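Local coordinates for exosome complex exonuclease RRP46 homolog (Oryza sativa Japonica Group, PDB 3HKM), which is probably a component of the exosome 3'-to-5' exoribonuclease complex, binds double-stranded DNA and single-stranded RNA, and shows hydrolytic DNase and phosphorolytic RNase activities in vitro, at residues L24-S30 / L41-G46. Sequence-based numbering, arbitrary orientation.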
ATOM      1  N   LEU A  24     -13.875  -1.915  12.047  1.00 22.49           N
ATOM      2  CA  LEU A  24     -13.508  -2.116  13.448  1.00 23.72           C
ATOM      3  C   LEU A  24     -14.015  -1.005  14.363  1.00 24.30           C
ATOM      4  O   LEU A  24     -13.782   0.172  14.109  1.00 25.56           O
ATOM      5  CB  LEU A  24     -11.990  -2.257  13.582  1.00 22.80           C
ATOM      6  CG  LEU A  24     -11.371  -3.435  12.831  1.00 21.85           C
ATOM      7  CD1 LEU A  24      -9.877  -3.245  12.700  1.00 22.08           C
ATOM      8  CD2 LEU A  24     -11.700  -4.757  13.528  1.00 22.58           C
ATOM      9  N   ASP A  25     -14.698  -1.390  15.434  1.00 24.10           N
ATOM     10  CA  ASP A  25     -15.260  -0.424  16.379  1.00 26.69           C
ATOM     11  C   ASP A  25     -14.204   0.209  17.287  1.00 27.21           C
ATOM     12  O   ASP A  25     -14.357   1.357  17.720  1.00 26.67           O
ATOM     13  CB  ASP A  25     -16.335  -1.081  17.255  1.00 28.83           C
ATOM     14  CG  ASP A  25     -17.439  -1.735  16.447  1.00 28.12           C
ATOM     15  OD1 ASP A  25     -17.707  -1.298  15.309  1.00 30.99           O
ATOM     16  OD2 ASP A  25     -18.054  -2.690  16.963  1.00 33.61           O
ATOM     17  N   ARG A  26     -13.143  -0.543  17.578  1.00 25.23           N
ATOM     18  CA  ARG A  26     -12.131  -0.113  18.541  1.00 27.06           C
ATOM     19  C   ARG A  26     -11.092   0.780  17.880  1.00 28.26           C
ATOM     20  O   ARG A  26     -10.386   1.538  18.552  1.00 27.37           O
ATOM     21  CB  ARG A  26     -11.437  -1.328  19.160  1.00 29.14           C
ATOM     22  CG  ARG A  26     -10.839  -1.105  20.550  1.00 34.25           C
ATOM     23  CD  ARG A  26     -11.927  -0.903  21.609  1.00 34.85           C
ATOM     24  NE  ARG A  26     -11.701  -1.717  22.805  1.00 35.47           N
ATOM     25  CZ  ARG A  26     -10.922  -1.370  23.826  1.00 33.12           C
ATOM     26  NH1 ARG A  26     -10.267  -0.216  23.816  1.00 31.41           N
ATOM     27  NH2 ARG A  26     -10.793  -2.190  24.860  1.00 33.62           N
ATOM     28  N   ALA A  27     -10.995   0.678  16.558  1.00 25.96           N
ATOM     29  CA  ALA A  27     -10.002   1.426  15.808  1.00 22.35           C
ATOM     30  C   ALA A  27     -10.471   2.865  15.606  1.00 22.01           C
ATOM     31  O   ALA A  27     -11.673   3.130  15.522  1.00 22.63           O
ATOM     32  CB  ALA A  27      -9.754   0.753  14.477  1.00 20.57           C
ATOM     33  N   HIS A  28      -9.527   3.796  15.552  1.00 20.32           N
ATOM     34  CA  HIS A  28      -9.871   5.164  15.188  1.00 20.88           C
ATOM     35  C   HIS A  28     -10.229   5.212  13.715  1.00 19.71           C
ATOM     36  O   HIS A  28     -11.151   5.906  13.305  1.00 17.64           O
ATOM     37  CB  HIS A  28      -8.727   6.118  15.501  1.00 19.79           C
ATOM     38  CG  HIS A  28      -8.616   6.457  16.951  1.00 23.08           C
ATOM     39  ND1 HIS A  28      -8.044   5.606  17.871  1.00 25.01           N
ATOM     40  CD2 HIS A  28      -9.010   7.551  17.642  1.00 23.92           C
ATOM     41  CE1 HIS A  28      -8.091   6.163  19.070  1.00 23.96           C
ATOM     42  NE2 HIS A  28      -8.669   7.345  18.957  1.00 25.87           N
ATOM     43  N   GLY A  29      -9.494   4.448  12.922  1.00 20.05           N
ATOM     44  CA  GLY A  29      -9.785   4.327  11.508  1.00 20.92           C
ATOM     45  C   GLY A  29      -9.434   2.941  11.013  1.00 20.77           C
ATOM     46  O   GLY A  29      -8.391   2.396  11.363  1.00 19.76           O
ATOM     47  N   SER A  30     -10.308   2.355  10.207  1.00 21.68           N
ATOM     48  CA  SER A  30      -9.956   1.103   9.566  1.00 20.17           C
ATOM     49  C   SER A  30     -10.518   0.987   8.149  1.00 21.09           C
ATOM     50  O   SER A  30     -11.431   1.708   7.762  1.00 21.69           O
ATOM     51  CB  SER A  30     -10.331  -0.101  10.443  1.00 21.24           C
ATOM     52  OG  SER A  30     -11.724  -0.209  10.663  1.00 21.23           O
ATOM     53  N   LEU A  41      -7.057  -5.957   5.663  1.00 19.58           N
ATOM     54  CA  LEU A  41      -7.706  -5.111   6.667  1.00 19.44           C
ATOM     55  C   LEU A  41      -6.699  -4.212   7.381  1.00 18.94           C
ATOM     56  O   LEU A  41      -5.741  -4.697   7.984  1.00 19.35           O
ATOM     57  CB  LEU A  41      -8.483  -5.945   7.694  1.00 21.75           C
ATOM     58  CG  LEU A  41      -8.987  -5.179   8.929  1.00 20.89           C
ATOM     59  CD1 LEU A  41     -10.041  -4.144   8.539  1.00 21.22           C
ATOM     60  CD2 LEU A  41      -9.542  -6.120   9.994  1.00 20.81           C
ATOM     61  N   ALA A  42      -6.931  -2.903   7.313  1.00 18.74           N
ATOM     62  CA  ALA A  42      -6.031  -1.897   7.889  1.00 19.82           C
ATOM     63  C   ALA A  42      -6.639  -1.176   9.099  1.00 19.31           C
ATOM     64  O   ALA A  42      -7.695  -0.574   8.997  1.00 19.20           O
ATOM     65  CB  ALA A  42      -5.634  -0.877   6.819  1.00 18.90           C
ATOM     66  N   ALA A  43      -5.959  -1.231  10.241  1.00 21.66           N
ATOM     67  CA  ALA A  43      -6.477  -0.636  11.479  1.00 21.52           C
ATOM     68  C   ALA A  43      -5.514   0.414  12.025  1.00 20.61           C
ATOM     69  O   ALA A  43      -4.328   0.136  12.190  1.00 20.47           O
ATOM     70  CB  ALA A  43      -6.734  -1.722  12.531  1.00 17.46           C
ATOM     71  N   VAL A  44      -6.022   1.613  12.304  1.00 18.42           N
ATOM     72  CA  VAL A  44      -5.199   2.716  12.791  1.00 19.44           C
ATOM     73  C   VAL A  44      -5.738   3.232  14.112  1.00 20.14           C
ATOM     74  O   VAL A  44      -6.943   3.350  14.276  1.00 19.44           O
ATOM     75  CB  VAL A  44      -5.181   3.889  11.804  1.00 19.02           C
ATOM     76  CG1 VAL A  44      -4.151   4.925  12.237  1.00 18.64           C
ATOM     77  CG2 VAL A  44      -4.896   3.393  10.391  1.00 17.63           C
ATOM     78  N   TYR A  45      -4.851   3.562  15.047  1.00 18.76           N
ATOM     79  CA  TYR A  45      -5.306   3.926  16.385  1.00 20.41           C
ATOM     80  C   TYR A  45      -5.082   5.401  16.819  1.00 23.31           C
ATOM     81  O   TYR A  45      -4.382   5.666  17.784  1.00 23.64           O
ATOM     82  CB  TYR A  45      -4.792   2.886  17.395  1.00 19.85           C
ATOM     83  CG  TYR A  45      -5.338   1.508  17.059  1.00 19.50           C
ATOM     84  CD1 TYR A  45      -6.607   1.128  17.467  1.00 20.69           C
ATOM     85  CD2 TYR A  45      -4.614   0.617  16.275  1.00 20.59           C
ATOM     86  CE1 TYR A  45      -7.134  -0.114  17.133  1.00 20.82           C
ATOM     87  CE2 TYR A  45      -5.134  -0.629  15.932  1.00 19.81           C
ATOM     88  CZ  TYR A  45      -6.395  -0.985  16.366  1.00 21.16           C
ATOM     89  OH  TYR A  45      -6.923  -2.216  16.040  1.00 23.58           O
ATOM     90  N   GLY A  46      -5.718   6.342  16.100  1.00 27.72           N
ATOM     91  CA  GLY A  46      -5.646   7.780  16.366  1.00 20.14           C
ATOM     92  C   GLY A  46      -4.268   8.189  16.839  1.00 23.34           C
ATOM     93  O   GLY A  46      -3.400   7.336  16.997  1.00 25.23           O
TER
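The imidazole of His28 lies against the backbone of Gly46. Gly46 CA sits over one face of the ring, 3.5 Å from its centroid and 20° off the normal, a CH-pi contact. The CG of His28 stands opposite its carbonyl carbon (chi1 -77°), which brings the ring beside Gly46. The end of the Tyr45 side chain comes back toward the loop at Ala27. Its CE1 lies 3.5 Å from Ala27 CA and close to Ala27 CB, while the carbonyl oxygen of Arg26 approaches the rim near the ring plane.

The two segments belong to the antiparallel hairpin of strands 29-35 and 38-49 in the RNase PH domain. A classic beta bulge opens the pairing: His28 and Gly29 both face Val44. Val44 O accepts a straight bond from Gly29 N (3.1 Å) and a weak one from His28 N. In return, Val44 N donates to Gly29 O at 2.7 Å. Val44 itself packs on Ala126 and Ala130 of helix 115-130.

On the face that carries Ser30 and Ala43, Leu24 from the loop meets Leu41 tip to tip, Leu24 CD1 to Leu41 CD2 at 4.0 Å. Leu24 CD1 also presses on Ala43 CB, a tight 3.5 Å. Ser30 OG accepts a bond from Leu24 N (3.1 Å, 164°), which ties the start of the turn to the strand.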